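Local coordinates for protein SusD homolog (Bacteroides ovatus, PDB 4F53) that probably binds mucin O-glycans at the outer-membrane surface, as a SusD/RagB-family lipoprotein serving glycan uptake, at residues L35-M40 with A241-A246; A76-S81 with E473-M478; D183-Y186 with A192-K195; N272-P277 with T412-A417; T505-G508 with A512-V515. All blocks are in the same frame, centred on the assembly; numbering follows the deposited sequence.

Contact 1 of 5, residues L35-M40 with A241-A246; sequences LQDLMM and AYRKVA
D37 lays its carboxylate across the guanidinium of R243. OD1 of D37 sits over the centre of that group, 3.3 Å above its plane, and lies 3.5 Å from R243 NH2. This is a salt bridge through charge alone, because no N-H points at the oxygen. The first torsion of R243 (chi1 -166°) carries its chain away from the strand backbone towards the helix end, and a bend at chi3 turns the guanidinium across D37. A second acid, E42, pairs with R243 NH2, and its backbone N binds D37 OD1. R243 thus has two carboxylate partners, which probably steady its positive charge in a buried place. Beside this close part the fit is looser. Q36 OE1 comes no nearer than 4.1 Å to R243 CD, and a water lies between the two chains. It donates to OE1 at 3.0 Å; its approach to R243 NE is too short to trust. Q36 NE2 turns instead to D183. Beyond R243 the chain leads out to K244, which is exposed to solvent. The arrangement is a buried arginine paired with two acids, joining the end of helix 25-37 to the two-stranded antiparallel sheet of 241-243 and 332-335 in this largely helical SusD homolog.

Contact 2 of 5, residues A76-S81 with E473-M478; sequences ATYNPS and EGARRM
The phenol end of Y78 reaches the backbone at G474 and A475. Its OH lies 3.5 Å from G474 CA, and its CE1 is 4.0 Å from A475 CB. G474 CA and A475 N both approach the ring obliquely. Further along, P80 CG touches the selenomethionine methyl CE of M478 at 4.4 Å, a light apolar contact. The polar link between the segments is a water. It lies at the edge of the Y78 ring, in its plane, 2.8 Å from the OH, and accepts the backbone N-H of A475 at 2.8 Å.

The next shell sets these groups in place. Y78 has left-handed backbone angles (phi 67°), and its CG lies beside the backbone N (chi1 -47°). This places the ring under A76 O, which stands 3.8 Å above its centre. T77 OG1 gives a hydrogen bond to N79 OD1, which ties the loop across Y78. On the other side, R476 folds back so that NH1 donates to E473 O at 2.9 Å, in the carbonyl plane and on a lone pair. G474 also has positive phi; a side chain here would probably crowd the hydroxyl of Y78.

Further out, F58 of helix 44-58 packs on both Y78 and A475. K85 of helix 82-106 touches both P80 and M478. W446 NE1 bonds to A475 O. The two loops thus meet through thin apolar touches and one shared water, so the match between them probably depends on that water and on the surrounding helices more than on direct polar bonds.

Contact 3 of 5, residues D183-Y186 with A192-K195; sequences DRIY and AWYK
D183 begins the contact by accepting the indole N-H of W193. OD2 receives NE1 at 2.8 Å with an N-H...O angle of 154°. The oxygen lies near the indole plane, at the ring edge, while NE1 meets the carboxylate from above its own plane. G188 N also binds OD2. The extended first torsion of D183 (chi1 178°) turns the carboxylate back over its own loop. There OD1 takes the backbone N of I185 at 2.9 Å and of Y186 at 3.0 Å, both from the same face. Q36 NE2 is a further donor to OD1, so the buried carboxylate is well supplied with partners and is probably kept ionised.

I185 comes next. Its CB lies 3.9 Å from W193 CZ2, and its CG2 covers one face of the Y186 ring.

Y186 completes the segment. Its edge points at the face of W193 in a T-shaped stack, with the centroids of the Y186 ring and the six-membered ring of W193 4.8 Å apart and planes at 81°. CD2 stands over the centre of the indole. The Y186 face turned from I185 receives A192 CB in a CH-pi contact, 3.6 Å from the centroid. The phenol OH bonds to D239 O, which fixes the far end of the ring.

The pattern is an Asx turn and Asx motif in the loop before helix 190-207, with the same aspartate tied to a tryptophan in the helix's first turns.

Contact 4 of 5, residues N272-P277 with T412-A417; sequences NAYNDP and TNVTVA
Y274 follows directly on helix 265-273 and packs its ring on the loop residues V414, T415 and V416. Just after it, N275 takes positive phi and ends the helix in a Schellman motif, with its N bonded to N272 O at 3.0 Å. This cap fixes the backbone from which the tyrosine projects.

One direct hydrogen bond joins the segments. Y274 OH donates to V414 O at 2.7 Å. The oxygen lies at the ring edge, in the plane of the phenol. Relative to the carbonyl, the hydroxyl is 65° out of the C=O plane and not on a lone pair.

The apolar contacts use the ring itself. V416 CG2 stands over one face in a CH-pi contact, 3.8 Å from the centroid and displaced towards the CG side. The valine's first torsion (chi1 -173°) leaves this methyl beside its backbone N, where it can cover the ring. T415 CA approaches CE1 obliquely at 3.7 Å, while T415 OG1 is bonded to G387 O. A leucine at Y274 would probably leave V414 O without its hydroxyl donor and V416 CG2 without a flat face to rest on.

Outer groups support both sides. Y382 of helix 379-383 touches Y274 and V416, and so does Q433 of helix 423-438. The loop braces itself with an ST turn, in which V414 N donates to T412 OG1 at 3.2 Å; CG1 of the same valine lies 3.3 Å from Y274 OH.

Contact 5 of 5, residues T505-G508 with A512-V515; sequences TKRG and ATHV
T505 and H514 face each other where the chain doubles back, and H514 N donates to T505 O at 3.3 Å with an N-H...O angle of 163°. T513 CA adds a CH...O contact to the same oxygen.

The side chain of T513 also links the two arms. Its OG1 accepts R507 N at 2.9 Å and donates to G508 O, meeting that oxygen in the carbonyl plane on a lone pair. The T513 OG1 to G508 O distance, 2.5 Å, is doubtfully short. The hydroxyl lies beside the backbone N of T513 (chi1 -65°), which turns it into the bend of R507 and G508. A valine at T513 would probably leave R507 N and G508 O without their shared partner and let the turn open.

T505 lies over one face of the H514 imidazole, with CB 3.6 Å from the ring centroid in a CH-pi contact. The ring is held at both nitrogens, NE2 by E473 OE1 and ND1 by D518 O. Two acceptors would suit a doubly protonated, positively charged histidine.

Towards solvent, R507 CB rests 3.7 Å from A512 CB. The arginine then bends at chi2, so that its guanidinium lies over T505 CG2 and NH1 donates to K506 O. A glycerol, probably from the crystallisation liquor, lies near this exposed residue.

The loop follows helix 489-502. T513 packs on L499 of that helix, K506 touches T500, and S503 just beyond the helix bonds to T505 N and H514 O.

Contacts 1 and 3 form one buried neighbourhood, with centres 11 Å apart. Q36 joins them through D183, and W193 packs on residues of 35-40. Contacts 2 and 5 form a second group on the opposite side of the chain's centre, their centres 13 Å apart and bridged by E473 and H514. Contact 4 stands alone, touching none of the others, and its centre lies farthest from that of the chain. Contacts 1 to 4 are buried, while contact 5 is partly open to solvent. Their chemistry differs accordingly. Contact 1 relies on charge, contact 2 on water and light packing, contacts 3 and 4 on aromatic rings together with a hydrogen bond from a ring N-H or hydroxyl, and contact 5 on backbone and hydroxyl bonds.

Contact 1 of 5, residues L35-M40 with A241-A246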
# COMPACT_ATOMS: atom_id res chain seq x y z
N LEU A 35 -0.92 15.82 10.29
CA LEU A 35 0.20 15.31 9.50
C LEU A 35 0.32 13.81 9.67
O LEU A 35 0.49 13.09 8.68
CB LEU A 35 1.53 16.01 9.86
CG LEU A 35 1.60 17.57 9.67
CD1 LEU A 35 2.99 18.06 9.96
CD2 LEU A 35 1.17 18.02 8.25
N GLN A 36 0.14 13.33 10.92
CA GLN A 36 0.20 11.89 11.23
C GLN A 36 -0.89 11.11 10.48
O GLN A 36 -0.65 10.03 9.95
CB GLN A 36 0.07 11.68 12.74
CG GLN A 36 0.27 10.26 13.16
CD GLN A 36 0.04 10.05 14.62
OE1 GLN A 36 -1.09 10.08 15.12
NE2 GLN A 36 1.12 9.83 15.35
N ASP A 37 -2.09 11.69 10.42
CA ASP A 37 -3.24 11.06 9.80
C ASP A 37 -3.04 10.76 8.30
O ASP A 37 -3.50 9.73 7.82
CB ASP A 37 -4.46 11.97 9.99
CG ASP A 37 -5.70 11.53 9.23
OD1 ASP A 37 -6.06 10.33 9.32
OD2 ASP A 37 -6.27 12.35 8.50
N LEU A 38 -2.36 11.66 7.58
CA LEU A 38 -2.20 11.58 6.12
C LEU A 38 -1.31 10.44 5.64
O LEU A 38 -1.29 10.17 4.42
CB LEU A 38 -1.75 12.94 5.54
CG LEU A 38 -2.85 14.02 5.65
CD1 LEU A 38 -2.28 15.43 5.53
CD2 LEU A 38 -4.03 13.75 4.69
N MSE A 39 -0.65 9.69 6.56
CA MSE A 39 0.14 8.51 6.14
C MSE A 39 -0.78 7.41 5.58
O MSE A 39 -0.39 6.63 4.71
CB MSE A 39 0.95 7.94 7.32
CG MSE A 39 1.95 8.97 7.88
SE MSE A 39 3.29 8.09 8.99
CE MSE A 39 2.26 7.80 10.50
N MSE A 40 -2.01 7.33 6.12
CA MSE A 40 -3.06 6.35 5.79
C MSE A 40 -4.37 7.08 6.12
O MSE A 40 -4.93 6.89 7.20
CB MSE A 40 -2.83 5.08 6.63
CG MSE A 40 -3.57 3.87 6.08
SE MSE A 40 -2.86 3.27 4.34
CE MSE A 40 -1.07 2.80 4.96
N ALA A 241 2.52 -0.10 13.61
CA ALA A 241 1.87 1.21 13.66
C ALA A 241 0.41 1.10 13.22
O ALA A 241 0.12 0.75 12.08
CB ALA A 241 2.62 2.23 12.80
N TYR A 242 -0.51 1.36 14.17
CA TYR A 242 -1.96 1.30 14.02
C TYR A 242 -2.55 2.56 14.59
O TYR A 242 -2.29 2.86 15.75
CB TYR A 242 -2.55 0.05 14.73
CG TYR A 242 -1.94 -1.24 14.24
CD1 TYR A 242 -2.42 -1.87 13.09
CD2 TYR A 242 -0.87 -1.83 14.91
CE1 TYR A 242 -1.85 -3.04 12.62
CE2 TYR A 242 -0.29 -3.01 14.44
CZ TYR A 242 -0.78 -3.60 13.30
OH TYR A 242 -0.23 -4.78 12.84
N ARG A 243 -3.26 3.35 13.79
CA ARG A 243 -3.80 4.62 14.28
C ARG A 243 -5.21 4.46 14.83
O ARG A 243 -6.08 3.90 14.16
CB ARG A 243 -3.78 5.70 13.18
CG ARG A 243 -4.00 7.11 13.72
CD ARG A 243 -3.80 8.21 12.68
NE ARG A 243 -4.78 9.30 12.85
CZ ARG A 243 -6.08 9.22 12.52
NH1 ARG A 243 -6.59 8.09 11.99
NH2 ARG A 243 -6.89 10.26 12.72
N LYS A 244 -5.43 4.98 16.04
CA LYS A 244 -6.75 5.01 16.68
C LYS A 244 -7.51 6.09 15.94
O LYS A 244 -7.06 7.26 15.89
CB LYS A 244 -6.64 5.23 18.20
CG LYS A 244 -7.98 5.50 18.88
CD LYS A 244 -7.84 5.79 20.35
CE LYS A 244 -9.18 6.02 21.01
NZ LYS A 244 -9.01 6.38 22.44
N VAL A 245 -8.63 5.69 15.29
CA VAL A 245 -9.42 6.61 14.46
C VAL A 245 -9.94 7.79 15.30
O VAL A 245 -10.23 7.63 16.49
CB VAL A 245 -10.57 5.92 13.65
CG1 VAL A 245 -10.01 4.84 12.73
CG2 VAL A 245 -11.68 5.37 14.56
N ALA A 246 -10.02 8.97 14.67
CA ALA A 246 -10.55 10.17 15.33
C ALA A 246 -12.06 10.10 15.33
O ALA A 246 -12.68 10.46 16.33
CB ALA A 246 -10.07 11.42 14.62
O HOH W 1 -3.60 11.23 13.86

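Contact 2 of 5, residues A76-S81 with E473-M478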
# COMPACT_ATOMS: atom_id res chain seq x y z
N ALA A 76 -9.33 1.13 -11.68
CA ALA A 76 -9.26 -0.30 -11.93
C ALA A 76 -9.34 -0.65 -13.41
O ALA A 76 -8.61 -1.53 -13.85
CB ALA A 76 -10.36 -1.03 -11.16
N THR A 77 -10.23 0.02 -14.17
CA THR A 77 -10.40 -0.26 -15.59
C THR A 77 -9.55 0.71 -16.46
O THR A 77 -9.65 0.70 -17.67
CB THR A 77 -11.91 -0.28 -15.95
OG1 THR A 77 -12.53 0.93 -15.50
CG2 THR A 77 -12.62 -1.48 -15.35
N TYR A 78 -8.67 1.50 -15.82
CA TYR A 78 -7.69 2.39 -16.47
C TYR A 78 -8.31 3.55 -17.22
O TYR A 78 -7.64 4.14 -18.07
CB TYR A 78 -6.73 1.59 -17.40
CG TYR A 78 -6.18 0.33 -16.77
CD1 TYR A 78 -5.51 0.37 -15.55
CD2 TYR A 78 -6.35 -0.91 -17.37
CE1 TYR A 78 -5.01 -0.79 -14.95
CE2 TYR A 78 -5.85 -2.08 -16.79
CZ TYR A 78 -5.14 -2.01 -15.60
OH TYR A 78 -4.60 -3.15 -15.07
N ASN A 79 -9.53 3.94 -16.86
CA ASN A 79 -10.20 5.09 -17.48
C ASN A 79 -10.81 6.01 -16.39
O ASN A 79 -11.98 6.38 -16.51
CB ASN A 79 -11.28 4.60 -18.50
CG ASN A 79 -12.42 3.79 -17.90
OD1 ASN A 79 -12.32 3.23 -16.80
ND2 ASN A 79 -13.53 3.71 -18.60
N PRO A 80 -10.06 6.45 -15.34
CA PRO A 80 -10.68 7.36 -14.34
C PRO A 80 -10.96 8.72 -14.96
O PRO A 80 -10.32 9.09 -15.93
CB PRO A 80 -9.61 7.46 -13.25
CG PRO A 80 -8.32 7.24 -13.98
CD PRO A 80 -8.63 6.21 -15.01
N SER A 81 -11.90 9.47 -14.40
CA SER A 81 -12.22 10.81 -14.92
C SER A 81 -11.08 11.78 -14.58
O SER A 81 -10.23 11.44 -13.75
CB SER A 81 -13.53 11.30 -14.31
OG SER A 81 -13.37 11.42 -12.90
N GLU A 473 1.26 -6.37 -17.03
CA GLU A 473 1.94 -5.34 -16.24
C GLU A 473 1.01 -4.56 -15.31
O GLU A 473 1.42 -4.18 -14.22
CB GLU A 473 2.60 -4.32 -17.18
CG GLU A 473 3.80 -4.85 -17.93
CD GLU A 473 5.08 -4.28 -17.38
OE1 GLU A 473 5.33 -3.06 -17.57
OE2 GLU A 473 5.82 -5.03 -16.71
N GLY A 474 -0.19 -4.24 -15.80
CA GLY A 474 -1.14 -3.40 -15.09
C GLY A 474 -0.65 -1.96 -15.02
O GLY A 474 0.26 -1.58 -15.76
N ALA A 475 -1.25 -1.14 -14.18
CA ALA A 475 -0.83 0.26 -14.02
C ALA A 475 0.52 0.32 -13.27
O ALA A 475 0.69 -0.30 -12.22
CB ALA A 475 -1.91 1.04 -13.26
N ARG A 476 1.47 1.04 -13.83
CA ARG A 476 2.83 1.17 -13.30
C ARG A 476 2.98 2.48 -12.57
O ARG A 476 3.92 2.67 -11.79
CB ARG A 476 3.87 1.05 -14.44
CG ARG A 476 3.69 -0.19 -15.32
CD ARG A 476 3.56 -1.47 -14.51
NE ARG A 476 4.81 -1.79 -13.83
CZ ARG A 476 5.07 -2.97 -13.29
NH1 ARG A 476 4.14 -3.92 -13.27
NH2 ARG A 476 6.26 -3.22 -12.77
N ARG A 477 2.05 3.39 -12.83
CA ARG A 477 2.02 4.72 -12.21
C ARG A 477 0.71 5.40 -12.60
O ARG A 477 -0.11 4.82 -13.31
CB ARG A 477 3.26 5.55 -12.67
CG ARG A 477 3.22 5.95 -14.14
CD ARG A 477 4.39 6.81 -14.57
NE ARG A 477 4.33 8.18 -14.05
CZ ARG A 477 3.79 9.21 -14.68
NH1 ARG A 477 3.15 9.04 -15.83
NH2 ARG A 477 3.85 10.43 -14.14
N MSE A 478 0.54 6.64 -12.13
CA MSE A 478 -0.57 7.49 -12.52
C MSE A 478 -0.00 8.61 -13.36
O MSE A 478 1.11 9.07 -13.06
CB MSE A 478 -1.32 8.04 -11.28
CG MSE A 478 -2.11 6.97 -10.55
SE MSE A 478 -3.67 6.33 -11.52
CE MSE A 478 -4.71 7.98 -11.65
O HOH W 2 -3.26 -2.37 -12.72

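Contact 3 of 5, residues D183-Y186 with A192-K195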
# COMPACT_ATOMS: atom_id res chain seq x y z
N ASP A 183 -0.24 12.01 19.51
CA ASP A 183 0.11 10.78 18.81
C ASP A 183 -0.93 9.69 19.01
O ASP A 183 -1.01 9.09 20.08
CB ASP A 183 1.50 10.31 19.31
CG ASP A 183 2.05 9.01 18.76
OD1 ASP A 183 1.50 8.50 17.74
OD2 ASP A 183 3.04 8.51 19.32
N ARG A 184 -1.70 9.41 17.97
CA ARG A 184 -2.75 8.39 18.02
C ARG A 184 -2.25 7.04 17.49
O ARG A 184 -3.05 6.14 17.24
CB ARG A 184 -4.00 8.85 17.24
CG ARG A 184 -4.60 10.15 17.78
CD ARG A 184 -5.85 10.58 17.01
NE ARG A 184 -7.00 9.73 17.33
CZ ARG A 184 -7.74 9.84 18.43
NH1 ARG A 184 -7.47 10.77 19.33
NH2 ARG A 184 -8.74 9.00 18.65
N ILE A 185 -0.93 6.89 17.36
CA ILE A 185 -0.33 5.65 16.90
C ILE A 185 0.44 4.98 18.04
O ILE A 185 0.20 3.81 18.32
CB ILE A 185 0.56 5.85 15.62
CG1 ILE A 185 -0.33 6.26 14.41
CG2 ILE A 185 1.39 4.58 15.31
CD1 ILE A 185 0.38 6.56 13.14
N TYR A 186 1.40 5.69 18.66
CA TYR A 186 2.25 5.14 19.72
C TYR A 186 2.10 5.84 21.06
O TYR A 186 2.81 5.50 22.02
CB TYR A 186 3.72 5.16 19.30
CG TYR A 186 4.04 4.24 18.14
CD1 TYR A 186 3.74 2.88 18.20
CD2 TYR A 186 4.76 4.70 17.05
CE1 TYR A 186 4.10 2.01 17.16
CE2 TYR A 186 5.09 3.86 15.99
CZ TYR A 186 4.79 2.51 16.06
OH TYR A 186 5.16 1.68 15.05
N ALA A 192 9.19 3.68 20.18
CA ALA A 192 8.35 3.01 19.20
C ALA A 192 8.49 3.69 17.81
O ALA A 192 8.50 3.01 16.79
CB ALA A 192 6.90 3.02 19.66
N TRP A 193 8.69 5.03 17.79
CA TRP A 193 8.90 5.85 16.60
C TRP A 193 10.29 5.61 16.02
O TRP A 193 10.45 5.69 14.80
CB TRP A 193 8.68 7.35 16.90
CG TRP A 193 7.23 7.71 16.90
CD1 TRP A 193 6.49 8.13 17.96
CD2 TRP A 193 6.32 7.61 15.79
NE1 TRP A 193 5.18 8.32 17.58
CE2 TRP A 193 5.04 7.96 16.26
CE3 TRP A 193 6.45 7.16 14.45
CZ2 TRP A 193 3.90 7.94 15.44
CZ3 TRP A 193 5.32 7.14 13.64
CH2 TRP A 193 4.07 7.54 14.13
N TYR A 194 11.27 5.32 16.89
CA TYR A 194 12.65 4.97 16.54
C TYR A 194 12.64 3.69 15.72
O TYR A 194 13.28 3.64 14.67
CB TYR A 194 13.51 4.79 17.81
CG TYR A 194 14.96 4.42 17.54
CD1 TYR A 194 15.88 5.39 17.15
CD2 TYR A 194 15.40 3.10 17.65
CE1 TYR A 194 17.21 5.05 16.89
CE2 TYR A 194 16.72 2.75 17.37
CZ TYR A 194 17.63 3.73 17.01
OH TYR A 194 18.94 3.42 16.74
N LYS A 195 11.87 2.66 16.17
CA LYS A 195 11.72 1.38 15.47
C LYS A 195 11.00 1.57 14.15
O LYS A 195 11.39 0.95 13.17
CB LYS A 195 10.95 0.35 16.33
CG LYS A 195 11.71 -0.06 17.59
CD LYS A 195 11.03 -1.24 18.21
CE LYS A 195 11.39 -1.39 19.66
NZ LYS A 195 10.76 -2.60 20.25

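Contact 4 of 5, residues N272-P277 with T412-A417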
# COMPACT_ATOMS: atom_id res chain seq x y z
N ASN A 272 -7.92 -19.32 0.13
CA ASN A 272 -8.66 -20.59 0.10
C ASN A 272 -7.69 -21.74 -0.18
O ASN A 272 -7.74 -22.73 0.53
CB ASN A 272 -9.80 -20.58 -0.94
CG ASN A 272 -11.01 -19.82 -0.46
OD1 ASN A 272 -11.20 -19.61 0.73
ND2 ASN A 272 -11.88 -19.43 -1.35
N ALA A 273 -6.76 -21.58 -1.16
CA ALA A 273 -5.77 -22.62 -1.50
C ALA A 273 -4.91 -22.98 -0.30
O ALA A 273 -4.53 -24.14 -0.14
CB ALA A 273 -4.89 -22.14 -2.63
N TYR A 274 -4.58 -21.98 0.54
CA TYR A 274 -3.74 -22.20 1.72
C TYR A 274 -4.55 -22.53 2.98
O TYR A 274 -3.94 -22.67 4.04
CB TYR A 274 -2.84 -20.98 1.97
CG TYR A 274 -1.99 -20.56 0.79
CD1 TYR A 274 -1.57 -21.50 -0.16
CD2 TYR A 274 -1.55 -19.26 0.65
CE1 TYR A 274 -0.82 -21.12 -1.27
CE2 TYR A 274 -0.76 -18.87 -0.43
CZ TYR A 274 -0.41 -19.80 -1.39
OH TYR A 274 0.40 -19.41 -2.44
N ASN A 275 -5.91 -22.63 2.88
CA ASN A 275 -6.83 -22.86 4.03
C ASN A 275 -6.44 -21.89 5.15
O ASN A 275 -6.24 -22.28 6.28
CB ASN A 275 -6.80 -24.32 4.52
CG ASN A 275 -7.32 -25.29 3.48
OD1 ASN A 275 -8.49 -25.23 3.07
ND2 ASN A 275 -6.45 -26.18 2.99
N ASP A 276 -6.20 -20.64 4.76
CA ASP A 276 -5.71 -19.60 5.64
C ASP A 276 -6.70 -19.24 6.75
O ASP A 276 -7.83 -18.80 6.46
CB ASP A 276 -5.33 -18.38 4.80
CG ASP A 276 -4.28 -17.49 5.42
OD1 ASP A 276 -4.42 -17.15 6.61
OD2 ASP A 276 -3.34 -17.11 4.71
N PRO A 277 -6.29 -19.39 8.03
CA PRO A 277 -7.17 -18.97 9.15
C PRO A 277 -7.32 -17.45 9.28
O PRO A 277 -8.14 -17.00 10.06
CB PRO A 277 -6.50 -19.57 10.40
CG PRO A 277 -5.11 -19.76 10.04
CD PRO A 277 -5.00 -19.94 8.53
N THR A 412 0.27 -19.51 -11.13
CA THR A 412 1.37 -19.58 -10.14
C THR A 412 1.37 -20.94 -9.46
O THR A 412 0.31 -21.51 -9.26
CB THR A 412 1.28 -18.43 -9.07
OG1 THR A 412 2.39 -18.57 -8.21
CG2 THR A 412 0.03 -18.52 -8.17
N ASN A 413 2.54 -21.39 -9.02
CA ASN A 413 2.67 -22.64 -8.27
C ASN A 413 3.15 -22.37 -6.84
O ASN A 413 3.47 -23.32 -6.11
CB ASN A 413 3.64 -23.61 -8.97
CG ASN A 413 2.94 -24.69 -9.76
OD1 ASN A 413 2.10 -25.44 -9.24
ND2 ASN A 413 3.27 -24.79 -11.04
N VAL A 414 3.15 -21.08 -6.42
CA VAL A 414 3.60 -20.64 -5.10
C VAL A 414 2.69 -21.24 -4.01
O VAL A 414 1.46 -21.25 -4.13
CB VAL A 414 3.73 -19.08 -4.98
CG1 VAL A 414 2.37 -18.38 -4.94
CG2 VAL A 414 4.57 -18.68 -3.77
N THR A 415 3.32 -21.77 -2.98
CA THR A 415 2.63 -22.30 -1.82
C THR A 415 3.35 -21.78 -0.57
O THR A 415 4.24 -20.93 -0.68
CB THR A 415 2.41 -23.82 -1.90
OG1 THR A 415 1.52 -24.16 -0.82
CG2 THR A 415 3.72 -24.63 -1.87
N VAL A 416 2.89 -22.22 0.62
CA VAL A 416 3.38 -21.73 1.90
C VAL A 416 4.73 -22.36 2.31
O VAL A 416 5.68 -21.61 2.57
CB VAL A 416 2.33 -21.88 3.03
CG1 VAL A 416 2.81 -21.21 4.32
CG2 VAL A 416 0.98 -21.32 2.59
N ALA A 417 4.78 -23.71 2.43
CA ALA A 417 5.97 -24.45 2.91
C ALA A 417 7.24 -23.94 2.21
O ALA A 417 7.33 -23.98 0.98
CB ALA A 417 5.78 -25.95 2.72

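Contact 5 of 5, residues T505-G508 with A512-V515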
# COMPACT_ATOMS: atom_id res chain seq x y z
N THR A 505 11.43 1.66 -18.92
CA THR A 505 10.23 1.34 -19.73
C THR A 505 9.55 2.68 -20.02
O THR A 505 8.59 3.07 -19.35
CB THR A 505 9.33 0.30 -19.04
OG1 THR A 505 10.11 -0.79 -18.54
CG2 THR A 505 8.21 -0.21 -19.96
N LYS A 506 10.12 3.42 -20.99
CA LYS A 506 9.70 4.74 -21.42
C LYS A 506 8.41 4.67 -22.27
O LYS A 506 8.45 4.18 -23.39
CB LYS A 506 10.83 5.42 -22.22
CG LYS A 506 12.15 5.48 -21.49
CD LYS A 506 13.27 5.85 -22.51
CE LYS A 506 14.51 6.45 -21.89
NZ LYS A 506 15.14 5.55 -20.90
N ARG A 507 7.27 5.13 -21.69
CA ARG A 507 5.96 5.09 -22.35
C ARG A 507 5.19 6.43 -22.24
O ARG A 507 3.97 6.45 -22.37
CB ARG A 507 5.10 3.94 -21.75
CG ARG A 507 5.69 2.53 -21.88
CD ARG A 507 5.80 2.09 -23.34
NE ARG A 507 6.28 0.71 -23.45
CZ ARG A 507 7.55 0.34 -23.47
NH1 ARG A 507 8.52 1.24 -23.38
NH2 ARG A 507 7.87 -0.94 -23.59
N GLY A 508 5.92 7.53 -22.02
CA GLY A 508 5.37 8.88 -21.89
C GLY A 508 4.71 9.11 -20.55
O GLY A 508 4.84 8.27 -19.63
N ALA A 512 1.69 3.44 -18.15
CA ALA A 512 2.55 2.36 -18.62
C ALA A 512 4.01 2.58 -18.31
O ALA A 512 4.77 1.60 -18.32
CB ALA A 512 2.34 2.18 -20.12
N THR A 513 4.40 3.85 -18.03
CA THR A 513 5.79 4.18 -17.74
C THR A 513 6.21 3.70 -16.37
O THR A 513 5.49 3.89 -15.40
CB THR A 513 6.06 5.69 -17.91
OG1 THR A 513 5.86 6.00 -19.27
CG2 THR A 513 7.50 6.11 -17.53
N HIS A 514 7.41 3.10 -16.31
CA HIS A 514 8.01 2.65 -15.06
C HIS A 514 8.71 3.81 -14.40
O HIS A 514 9.42 4.57 -15.05
CB HIS A 514 9.01 1.50 -15.30
CG HIS A 514 8.36 0.20 -15.65
ND1 HIS A 514 8.94 -1.01 -15.29
CD2 HIS A 514 7.22 -0.05 -16.35
CE1 HIS A 514 8.12 -1.95 -15.75
NE2 HIS A 514 7.07 -1.42 -16.40
N VAL A 515 8.49 3.95 -13.10
CA VAL A 515 9.17 4.92 -12.25
C VAL A 515 10.62 4.40 -12.06
O VAL A 515 10.94 3.25 -12.42
CB VAL A 515 8.41 5.22 -10.90
CG1 VAL A 515 7.00 5.75 -11.18
CG2 VAL A 515 8.35 3.99 -9.99